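Local coordinates for uncharacterized protein (Corynebacterium glutamicum, PDB 2NSF) that is probably a zinc-dependent maleylpyruvate isomerase that uses mycothiol to convert maleylpyruvate into its trans isomer, fumarylpyruvate, at residues Ser67-Ile70 with Ala71-Tyr75; Ser48-Asn52 with Ala53-Glu57; Ser110-Pro114 with Asp115-Asn119; Ile78-Cys81 with Asn82-His85. All blocks are in the same frame, centred on the assembly; numbering follows the deposited sequence.

Interaction 1. Residues Ser67-Ile70 with Ala71-Tyr75. With ZN (zinc ion), chain E.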
loop_
_atom_site.group_PDB
_atom_site.type_symbol
_atom_site.label_atom_id
_atom_site.label_comp_id
_atom_site.label_asym_id
_atom_site.label_seq_id
_atom_site.Cartn_x
_atom_site.Cartn_y
_atom_site.Cartn_z
ATOM N N SER A 67 -4.640 -15.359 -6.569
ATOM C CA SER A 67 -5.937 -15.411 -5.899
ATOM C C SER A 67 -5.860 -14.838 -4.485
ATOM O O SER A 67 -6.763 -14.123 -4.059
ATOM C CB SER A 67 -6.455 -16.850 -5.839
ATOM O OG SER A 67 -6.853 -17.298 -7.127
ATOM N N HIS A 68 -4.792 -15.162 -3.760
ATOM C CA HIS A 68 -4.621 -14.650 -2.401
ATOM C C HIS A 68 -4.523 -13.126 -2.439
ATOM O O HIS A 68 -5.160 -12.429 -1.648
ATOM C CB HIS A 68 -3.346 -15.201 -1.751
ATOM C CG HIS A 68 -3.433 -16.639 -1.335
ATOM N ND1 HIS A 68 -3.171 -17.680 -2.197
ATOM C CD2 HIS A 68 -3.717 -17.203 -0.138
ATOM C CE1 HIS A 68 -3.286 -18.826 -1.547
ATOM N NE2 HIS A 68 -3.617 -18.564 -0.296
ATOM N N LEU A 69 -3.715 -12.617 -3.362
ATOM C CA LEU A 69 -3.524 -11.175 -3.500
ATOM C C LEU A 69 -4.810 -10.461 -3.895
ATOM O O LEU A 69 -5.168 -9.429 -3.325
ATOM C CB LEU A 69 -2.432 -10.891 -4.538
ATOM C CG LEU A 69 -2.189 -9.419 -4.884
ATOM C CD1 LEU A 69 -1.709 -8.672 -3.644
ATOM C CD2 LEU A 69 -1.171 -9.314 -6.006
ATOM N N ILE A 70 -5.510 -11.010 -4.880
ATOM C CA ILE A 70 -6.755 -10.418 -5.347
ATOM C C ILE A 70 -7.788 -10.381 -4.226
ATOM O O ILE A 70 -8.508 -9.392 -4.069
ATOM C CB ILE A 70 -7.287 -11.207 -6.572
ATOM C CG1 ILE A 70 -6.309 -11.026 -7.740
ATOM C CG2 ILE A 70 -8.677 -10.722 -6.965
ATOM C CD1 ILE A 70 -6.456 -12.061 -8.851
ATOM N N ALA A 71 -7.853 -11.457 -3.445
ATOM C CA ALA A 71 -8.788 -11.525 -2.329
ATOM C C ALA A 71 -8.416 -10.462 -1.306
ATOM O O ALA A 71 -9.267 -9.722 -0.829
ATOM C CB ALA A 71 -8.745 -12.909 -1.688
ATOM N N HIS A 72 -7.133 -10.389 -0.983
ATOM C CA HIS A 72 -6.643 -9.405 -0.022
ATOM C C HIS A 72 -7.024 -7.976 -0.368
ATOM O O HIS A 72 -7.465 -7.216 0.496
ATOM C CB HIS A 72 -5.113 -9.476 0.108
ATOM C CG HIS A 72 -4.500 -8.323 0.824
ATOM N ND1 HIS A 72 -5.048 -7.786 1.949
ATOM C CD2 HIS A 72 -3.366 -7.639 0.569
ATOM C CE1 HIS A 72 -4.289 -6.791 2.382
ATOM N NE2 HIS A 72 -3.259 -6.678 1.563
ATOM N N VAL A 73 -6.848 -7.594 -1.631
ATOM C CA VAL A 73 -7.184 -6.239 -2.044
ATOM C C VAL A 73 -8.661 -5.949 -1.787
ATOM O O VAL A 73 -9.019 -4.854 -1.348
ATOM C CB VAL A 73 -6.815 -6.004 -3.541
ATOM C CG1 VAL A 73 -7.317 -4.632 -4.018
ATOM C CG2 VAL A 73 -5.303 -6.075 -3.699
ATOM N N ALA A 74 -9.521 -6.940 -2.023
ATOM C CA ALA A 74 -10.950 -6.756 -1.794
ATOM C C ALA A 74 -11.244 -6.652 -0.299
ATOM O O ALA A 74 -12.004 -5.786 0.128
ATOM C CB ALA A 74 -11.744 -7.917 -2.407
ATOM N N TYR A 75 -10.645 -7.535 0.496
ATOM C CA TYR A 75 -10.889 -7.496 1.935
ATOM C C TYR A 75 -10.353 -6.205 2.552
ATOM O O TYR A 75 -10.856 -5.738 3.576
ATOM C CB TYR A 75 -10.295 -8.738 2.613
ATOM C CG TYR A 75 -10.992 -10.016 2.186
ATOM C CD1 TYR A 75 -12.383 -10.112 2.224
ATOM C CD2 TYR A 75 -10.267 -11.114 1.721
ATOM C CE1 TYR A 75 -13.045 -11.267 1.806
ATOM C CE2 TYR A 75 -10.923 -12.285 1.297
ATOM C CZ TYR A 75 -12.310 -12.345 1.344
ATOM O OH TYR A 75 -12.971 -13.479 0.927
HETATM ZN ZN ZN E . -1.683 -5.200 1.093
HETATM O O HOH W 1 -1.680 -4.562 3.186
HETATM O O HOH W 2 0.360 -3.880 1.168
#
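The zinc site of the isomerase takes its first histidine from helix 66-89, and the turns of that helix spanning Ser67 to Tyr75 hold it in place. His72 N donates to His68 O at 2.9 Å, and the next residue repeats the step, Val73 N reaching Leu69 O at 3.0 Å. One residue back, Ala71 N is bonded to Ser67 O. The last rung is looser: Ala74 N to Ile70 O, at 3.4 Å, is a weak bond. With CG of His72 anti to the backbone N (chi1 167°), the imidazole leaves the helix on the flank where Leu69 and Val73 also project, and NE2 binds the zinc ion at 2.2 Å. Two waters join the metal; the nearer lies in the plane of the imidazole, at its edge. CB of His72 rests 3.4 Å from Leu69 O, so the root of the ligand is packed against the preceding turn. Beside it the methyls Leu69 CD1 and Val73 CG2 meet at 4.4 Å, and both side chains go on to touch His168 of helix 156-171. On another side of the helix Ile70 and Ala74 pack against helix 114-133. Trp64 lies against the His72 ring with the planes inclined to each other, and stacks on the ring of His68, whose ND1 is bonded to Thr65 OG1. Glu164 and His168 complete the protein ligands, giving a His-Glu-His zinc site whose ligands come from two helices, 66-89 and 156-171.

Interaction 2. Residues Ser48-Asn52 with Ala53-Glu57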
loop_
_atom_site.group_PDB
_atom_site.type_symbol
_atom_site.label_atom_id
_atom_site.label_comp_id
_atom_site.label_asym_id
_atom_site.label_seq_id
_atom_site.Cartn_x
_atom_site.Cartn_y
_atom_site.Cartn_z
ATOM N N SER A 48 -7.383 -7.172 -15.110
ATOM C CA SER A 48 -8.039 -7.507 -16.368
ATOM C C SER A 48 -7.074 -8.230 -17.305
ATOM O O SER A 48 -7.481 -9.093 -18.087
ATOM C CB SER A 48 -8.571 -6.236 -17.040
ATOM O OG SER A 48 -9.274 -6.546 -18.230
ATOM N N LEU A 49 -5.791 -7.890 -17.222
ATOM C CA LEU A 49 -4.792 -8.529 -18.074
ATOM C C LEU A 49 -4.508 -9.964 -17.656
ATOM O O LEU A 49 -4.168 -10.801 -18.490
ATOM C CB LEU A 49 -3.486 -7.730 -18.068
ATOM C CG LEU A 49 -3.512 -6.391 -18.806
ATOM C CD1 LEU A 49 -2.168 -5.703 -18.637
ATOM C CD2 LEU A 49 -3.819 -6.613 -20.281
ATOM N N VAL A 50 -4.636 -10.250 -16.366
ATOM C CA VAL A 50 -4.393 -11.600 -15.873
ATOM C C VAL A 50 -5.553 -12.495 -16.305
ATOM O O VAL A 50 -6.712 -12.098 -16.211
ATOM C CB VAL A 50 -4.288 -11.628 -14.330
ATOM C CG1 VAL A 50 -4.167 -13.068 -13.841
ATOM C CG2 VAL A 50 -3.084 -10.816 -13.876
ATOM N N ASP A 51 -5.235 -13.689 -16.791
ATOM C CA ASP A 51 -6.264 -14.629 -17.227
ATOM C C ASP A 51 -6.743 -15.445 -16.033
ATOM O O ASP A 51 -5.989 -15.671 -15.090
ATOM C CB ASP A 51 -5.715 -15.581 -18.293
ATOM C CG ASP A 51 -5.234 -14.855 -19.531
ATOM O OD1 ASP A 51 -5.977 -13.995 -20.048
ATOM O OD2 ASP A 51 -4.116 -15.160 -19.994
ATOM N N ASN A 52 -7.996 -15.893 -16.081
ATOM C CA ASN A 52 -8.558 -16.685 -14.991
ATOM C C ASN A 52 -7.688 -17.891 -14.668
ATOM O O ASN A 52 -7.520 -18.255 -13.506
ATOM C CB ASN A 52 -9.971 -17.154 -15.351
ATOM C CG ASN A 52 -10.981 -16.027 -15.315
ATOM O OD1 ASN A 52 -10.617 -14.857 -15.203
ATOM N ND2 ASN A 52 -12.260 -16.372 -15.414
ATOM N N ALA A 53 -7.125 -18.504 -15.706
ATOM C CA ALA A 53 -6.283 -19.679 -15.522
ATOM C C ALA A 53 -4.972 -19.350 -14.815
ATOM O O ALA A 53 -4.272 -20.246 -14.350
ATOM C CB ALA A 53 -6.000 -20.330 -16.874
ATOM N N GLU A 54 -4.651 -18.062 -14.726
ATOM C CA GLU A 54 -3.412 -17.624 -14.086
ATOM C C GLU A 54 -3.576 -17.228 -12.616
ATOM O O GLU A 54 -2.589 -16.955 -11.933
ATOM C CB GLU A 54 -2.815 -16.445 -14.864
ATOM C CG GLU A 54 -2.597 -16.717 -16.350
ATOM C CD GLU A 54 -2.113 -15.489 -17.106
ATOM O OE1 GLU A 54 -2.731 -14.413 -16.959
ATOM O OE2 GLU A 54 -1.119 -15.602 -17.854
ATOM N N PHE A 55 -4.813 -17.199 -12.127
ATOM C CA PHE A 55 -5.073 -16.832 -10.734
ATOM C C PHE A 55 -4.380 -17.774 -9.753
ATOM O O PHE A 55 -3.898 -17.346 -8.703
ATOM C CB PHE A 55 -6.582 -16.832 -10.455
ATOM C CG PHE A 55 -7.285 -15.563 -10.866
ATOM C CD1 PHE A 55 -6.931 -14.891 -12.032
ATOM C CD2 PHE A 55 -8.339 -15.063 -10.102
ATOM C CE1 PHE A 55 -7.614 -13.741 -12.432
ATOM C CE2 PHE A 55 -9.029 -13.914 -10.492
ATOM C CZ PHE A 55 -8.666 -13.254 -11.661
ATOM N N GLY A 56 -4.326 -19.056 -10.107
ATOM C CA GLY A 56 -3.702 -20.040 -9.240
ATOM C C GLY A 56 -2.184 -20.035 -9.219
ATOM O O GLY A 56 -1.575 -20.729 -8.406
ATOM N N GLU A 57 -1.567 -19.263 -10.106
ATOM C CA GLU A 57 -0.111 -19.194 -10.158
ATOM C C GLU A 57 0.407 -18.237 -9.090
ATOM O O GLU A 57 -0.344 -17.416 -8.561
ATOM C CB GLU A 57 0.357 -18.706 -11.530
ATOM C CG GLU A 57 -0.257 -19.437 -12.708
ATOM C CD GLU A 57 0.259 -18.919 -14.035
ATOM O OE1 GLU A 57 0.450 -17.688 -14.162
ATOM O OE2 GLU A 57 0.465 -19.737 -14.956
HETATM O O HOH W 3 -2.222 -12.658 -19.002
HETATM O O HOH W 4 -6.413 -20.225 -11.738
#
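Asp51 and Glu54 grip each other twice just beyond the end of helix 29-49. The side chain of Glu54 folds back along the chain, and its OE1 accepts the Asp51 amide in a short, straight bond (Asp51 N to Glu54 OE1 2.6 Å, 178° at the hydrogen), on the anti side of the carboxylate and tilted from its plane. In return Glu54 N donates to Asp51 O at 2.8 Å, from well above the carbonyl plane. The first torsion of Glu54 (chi1 -55°) sets CG beside its own N and so carries the carboxylate back to the Asp51 amide. A water also reaches OE1 and bridges it to Leu49 O, tying the last turn of the helix to the loop. The price is a like-charged neighbour: Asp51 OD2 lies 3.4 Å from Glu54 OE1, which may raise the proton affinity of one of the acids.

Asn52 O takes two donors, Phe55 N at 3.2 Å and a second water, which itself accepts from Gly56 N. The amide of Asn52 is satisfied from helix 114-133, OD1 by Arg118 and ND2 by Asp115. Meanwhile Val50 CG1 packs on Phe55 CD1 at 3.8 Å, and the Phe55 ring continues inward to Leu117 and Ile70. Glu57 N closes the final turn on Glu54 O. Asp51 N to the Glu54 carboxylate and Glu54 N to the Asp51 carbonyl thus recall the side-chain half of a capping box, with a backbone bond in place of its other half, leading into the type I beta turn from Glu54 to Glu57.

Interaction 3. Residues Ser110-Pro114 with Asp115-Asn119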
loop_
_atom_site.group_PDB
_atom_site.type_symbol
_atom_site.label_atom_id
_atom_site.label_comp_id
_atom_site.label_asym_id
_atom_site.label_seq_id
_atom_site.Cartn_x
_atom_site.Cartn_y
_atom_site.Cartn_z
ATOM N N SER A 110 -9.114 -16.996 -1.408
ATOM C CA SER A 110 -8.162 -17.562 -2.360
ATOM C C SER A 110 -8.650 -18.848 -3.023
ATOM O O SER A 110 -8.115 -19.257 -4.052
ATOM C CB SER A 110 -6.813 -17.819 -1.679
ATOM O OG SER A 110 -6.846 -18.969 -0.851
ATOM N N THR A 111 -9.664 -19.484 -2.443
ATOM C CA THR A 111 -10.187 -20.727 -3.008
ATOM C C THR A 111 -11.305 -20.493 -4.012
ATOM O O THR A 111 -11.640 -21.388 -4.788
ATOM C CB THR A 111 -10.754 -21.664 -1.916
ATOM O OG1 THR A 111 -11.961 -21.105 -1.389
ATOM C CG2 THR A 111 -9.746 -21.850 -0.793
ATOM N N LEU A 112 -11.884 -19.296 -3.995
ATOM C CA LEU A 112 -12.989 -18.971 -4.884
ATOM C C LEU A 112 -12.591 -19.010 -6.354
ATOM O O LEU A 112 -11.416 -18.842 -6.699
ATOM C CB LEU A 112 -13.555 -17.587 -4.541
ATOM C CG LEU A 112 -14.020 -17.384 -3.092
ATOM C CD1 LEU A 112 -14.594 -15.988 -2.928
ATOM C CD2 LEU A 112 -15.058 -18.437 -2.732
ATOM N N ASN A 113 -13.573 -19.250 -7.220
ATOM C CA ASN A 113 -13.302 -19.297 -8.649
ATOM C C ASN A 113 -12.962 -17.885 -9.117
ATOM O O ASN A 113 -13.406 -16.900 -8.526
ATOM C CB ASN A 113 -14.513 -19.830 -9.423
ATOM C CG ASN A 113 -15.737 -18.954 -9.272
ATOM O OD1 ASN A 113 -16.448 -19.024 -8.268
ATOM N ND2 ASN A 113 -15.984 -18.110 -10.268
ATOM N N PRO A 114 -12.163 -17.772 -10.184
ATOM C CA PRO A 114 -11.740 -16.489 -10.751
ATOM C C PRO A 114 -12.826 -15.435 -10.958
ATOM O O PRO A 114 -12.656 -14.288 -10.550
ATOM C CB PRO A 114 -11.061 -16.906 -12.050
ATOM C CG PRO A 114 -10.403 -18.186 -11.654
ATOM C CD PRO A 114 -11.511 -18.888 -10.890
ATOM N N ASP A 115 -13.938 -15.800 -11.590
ATOM C CA ASP A 115 -14.987 -14.816 -11.813
ATOM C C ASP A 115 -15.608 -14.317 -10.512
ATOM O O ASP A 115 -16.042 -13.168 -10.430
ATOM C CB ASP A 115 -16.069 -15.376 -12.738
ATOM C CG ASP A 115 -15.631 -15.409 -14.194
ATOM O OD1 ASP A 115 -14.626 -14.741 -14.534
ATOM O OD2 ASP A 115 -16.295 -16.088 -15.001
ATOM N N ALA A 116 -15.647 -15.175 -9.498
ATOM C CA ALA A 116 -16.207 -14.783 -8.207
ATOM C C ALA A 116 -15.293 -13.735 -7.578
ATOM O O ALA A 116 -15.760 -12.782 -6.954
ATOM C CB ALA A 116 -16.323 -15.991 -7.294
ATOM N N LEU A 117 -13.989 -13.917 -7.749
ATOM C CA LEU A 117 -13.018 -12.977 -7.200
ATOM C C LEU A 117 -13.051 -11.652 -7.951
ATOM O O LEU A 117 -12.882 -10.592 -7.355
ATOM C CB LEU A 117 -11.608 -13.575 -7.236
ATOM C CG LEU A 117 -11.319 -14.695 -6.229
ATOM C CD1 LEU A 117 -9.891 -15.188 -6.379
ATOM C CD2 LEU A 117 -11.544 -14.169 -4.815
ATOM N N ARG A 118 -13.261 -11.701 -9.263
ATOM C CA ARG A 118 -13.330 -10.464 -10.034
ATOM C C ARG A 118 -14.563 -9.688 -9.588
ATOM O O ARG A 118 -14.538 -8.463 -9.506
ATOM C CB ARG A 118 -13.411 -10.751 -11.541
ATOM C CG ARG A 118 -12.150 -11.357 -12.155
ATOM C CD ARG A 118 -12.351 -11.609 -13.649
ATOM N NE ARG A 118 -11.239 -12.333 -14.258
ATOM C CZ ARG A 118 -10.084 -11.783 -14.623
ATOM N NH1 ARG A 118 -9.872 -10.484 -14.449
ATOM N NH2 ARG A 118 -9.138 -12.540 -15.162
ATOM N N ASN A 119 -15.647 -10.400 -9.290
ATOM C CA ASN A 119 -16.871 -9.740 -8.862
ATOM C C ASN A 119 -16.708 -9.129 -7.473
ATOM O O ASN A 119 -17.206 -8.033 -7.214
ATOM C CB ASN A 119 -18.053 -10.719 -8.889
ATOM C CG ASN A 119 -18.435 -11.126 -10.304
ATOM O OD1 ASN A 119 -18.406 -10.303 -11.224
ATOM N ND2 ASN A 119 -18.806 -12.390 -10.484
#
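The chain arrives extended through Leu112 and Asn113 (psi near 150° at both) and turns helical at Pro114, leaving Asn113 at the N-cap position of helix 114-133. Its carbonyl opens the helical ladder: Leu117 N lies nearly along the C=O axis of Asn113 O at 3.1 Å, while Ala116 N makes a weak, bent bond to the same oxygen. Arg118 N follows with a 3.0 Å bond to Pro114 O, in the carbonyl plane. Proline suits the first turn, having no amide hydrogen that would need an acceptor.

The apolar side chains fold the incoming loop over the new helix. Leu112 CB points toward the helix and meets Leu117 CD2 at 4.0 Å, the two leucines crossing at a slant, and Leu112 CB also lies 4.2 Å from Ala116 CB. Arg118 is extended from CG to NE; its CG passes 3.4 Å from Pro114 O as the chain heads off to its distant partners.

Those partners lie at the end of helix 29-49 and in the loop beyond it: besides Asn52, the Arg118 guanidinium bonds to Leu47 O and Val50 O. Leu117 is buried against Ser67 and Ile70 of helix 66-89 and against Phe55, so the start of helix 114-133, a short loop after helix 99-109, packs against both helix 66-89 and the loop after helix 29-49.

Interaction 4. Residues Ile78-Cys81 with Asn82-His85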
loop_
_atom_site.group_PDB
_atom_site.type_symbol
_atom_site.label_atom_id
_atom_site.label_comp_id
_atom_site.label_asym_id
_atom_site.label_seq_id
_atom_site.Cartn_x
_atom_site.Cartn_y
_atom_site.Cartn_z
ATOM N N ILE A 78 -12.983 -3.586 2.029
ATOM C CA ILE A 78 -14.031 -3.808 3.018
ATOM C C ILE A 78 -13.592 -3.290 4.392
ATOM O O ILE A 78 -14.374 -2.665 5.108
ATOM C CB ILE A 78 -14.378 -5.311 3.106
ATOM C CG1 ILE A 78 -15.097 -5.743 1.824
ATOM C CG2 ILE A 78 -15.237 -5.588 4.340
ATOM C CD1 ILE A 78 -15.261 -7.253 1.674
ATOM N N ALA A 79 -12.333 -3.536 4.747
ATOM C CA ALA A 79 -11.812 -3.088 6.033
ATOM C C ALA A 79 -11.822 -1.566 6.129
ATOM O O ALA A 79 -12.096 -1.003 7.193
ATOM C CB ALA A 79 -10.400 -3.626 6.243
ATOM N N LEU A 80 -11.535 -0.894 5.016
ATOM C CA LEU A 80 -11.526 0.561 5.002
ATOM C C LEU A 80 -12.951 1.100 5.081
ATOM O O LEU A 80 -13.182 2.197 5.590
ATOM C CB LEU A 80 -10.809 1.076 3.747
ATOM C CG LEU A 80 -9.308 0.754 3.720
ATOM C CD1 LEU A 80 -8.691 1.326 2.453
ATOM C CD2 LEU A 80 -8.618 1.341 4.952
ATOM N N CYS A 81 -13.907 0.328 4.574
ATOM C CA CYS A 81 -15.306 0.731 4.653
ATOM C C CYS A 81 -15.697 0.784 6.124
ATOM O O CYS A 81 -16.437 1.668 6.542
ATOM C CB CYS A 81 -16.211 -0.270 3.941
ATOM S SG CYS A 81 -16.275 -0.075 2.160
ATOM N N ASN A 82 -15.196 -0.170 6.903
ATOM C CA ASN A 82 -15.505 -0.205 8.328
ATOM C C ASN A 82 -15.058 1.082 9.006
ATOM O O ASN A 82 -15.804 1.664 9.800
ATOM C CB ASN A 82 -14.836 -1.404 9.007
ATOM C CG ASN A 82 -15.486 -2.720 8.632
ATOM O OD1 ASN A 82 -16.660 -2.757 8.250
ATOM N ND2 ASN A 82 -14.738 -3.809 8.756
ATOM N N LEU A 83 -13.849 1.534 8.688
ATOM C CA LEU A 83 -13.337 2.762 9.283
ATOM C C LEU A 83 -14.183 3.959 8.875
ATOM O O LEU A 83 -14.404 4.870 9.674
ATOM C CB LEU A 83 -11.875 2.993 8.881
ATOM C CG LEU A 83 -10.861 1.943 9.351
ATOM C CD1 LEU A 83 -9.452 2.398 8.977
ATOM C CD2 LEU A 83 -10.966 1.747 10.860
ATOM N N MET A 84 -14.666 3.972 7.636
ATOM C CA MET A 84 -15.493 5.081 7.189
ATOM C C MET A 84 -16.854 5.052 7.884
ATOM O O MET A 84 -17.442 6.101 8.144
ATOM C CB MET A 84 -15.673 5.060 5.667
ATOM C CG MET A 84 -14.384 5.308 4.883
ATOM S SD MET A 84 -13.359 6.643 5.565
ATOM C CE MET A 84 -14.483 8.022 5.531
ATOM N N HIS A 85 -17.352 3.855 8.188
ATOM C CA HIS A 85 -18.636 3.734 8.881
ATOM C C HIS A 85 -18.451 4.241 10.307
ATOM O O HIS A 85 -19.294 4.953 10.847
ATOM C CB HIS A 85 -19.111 2.279 8.897
ATOM C CG HIS A 85 -20.375 2.068 9.671
ATOM N ND1 HIS A 85 -20.385 1.734 11.009
ATOM C CD2 HIS A 85 -21.675 2.181 9.306
ATOM C CE1 HIS A 85 -21.634 1.650 11.433
ATOM N NE2 HIS A 85 -22.437 1.919 10.419
#
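Asn82 swings its CG to a place beside its own backbone N (chi1 -72°), which lays the amide group back along the helix, with CG 3.7 Å from Ile78 O one turn earlier. CB of the same residue is closer still to the backbone, 3.3 Å from Ala79 O. Met84 starts in the same way, which puts its CG 3.4 Å from Leu80 O; bends at chi2 (-43°) and chi3 then lead the thioether end away from the preceding turn, and the side chain touches Trp132, Thr135 and Thr157. His85 differs: its CG stands opposite the backbone N (chi1 176°), and the imidazole heads away from the preceding turn.

The backbone beneath is regular helix with some slack in the middle. Asn82 N donates to Ile78 O at 3.2 Å and adds a weak, bent bond to Ala79 O, while Leu83 N to Ala79 O, at 3.4 Å, is weak as well. The ladder tightens again with Met84 N to Leu80 O and with His85 N to Cys81 O at 2.9 Å. On the buried flank Leu80 CD2 touches Leu83 CD1 at 4.2 Å, and Leu80 passes on to helix 156-171 and to Leu128 of helix 114-133.

The amide of Asn82 spends its donor elsewhere, ND2 bonding Met95 O and, weakly, Pro94 O. The chemistry is thus divided: oily groups of Leu80, Leu83 and Met84 face neighbouring parts of the protein, whereas the polar end of Asn82 fastens helix 66-89 to the segment that follows it.

How the interactions relate
All four contacts belong to the N-terminal domain. Along the chain interaction 2 comes first, at the end of helix 29-49, then interactions 1 and 4 in succession on helix 66-89, and last interaction 3 at the start of helix 114-133. Interactions 1, 2 and 3 form a touching cluster with centres 9 to 13 Å apart: Phe55 O of interaction 2 receives Ser67 N at 3.0 Å, and Arg118 of interaction 3 binds the loop. Interaction 4 stands apart, its centre 16 Å from that of interaction 1 and about 28 Å from that of interaction 2. Helix 66-89 thus carries its zinc ligand near the end where the loop and helix 114-133 gather, while its later turns are fixed by separate contacts.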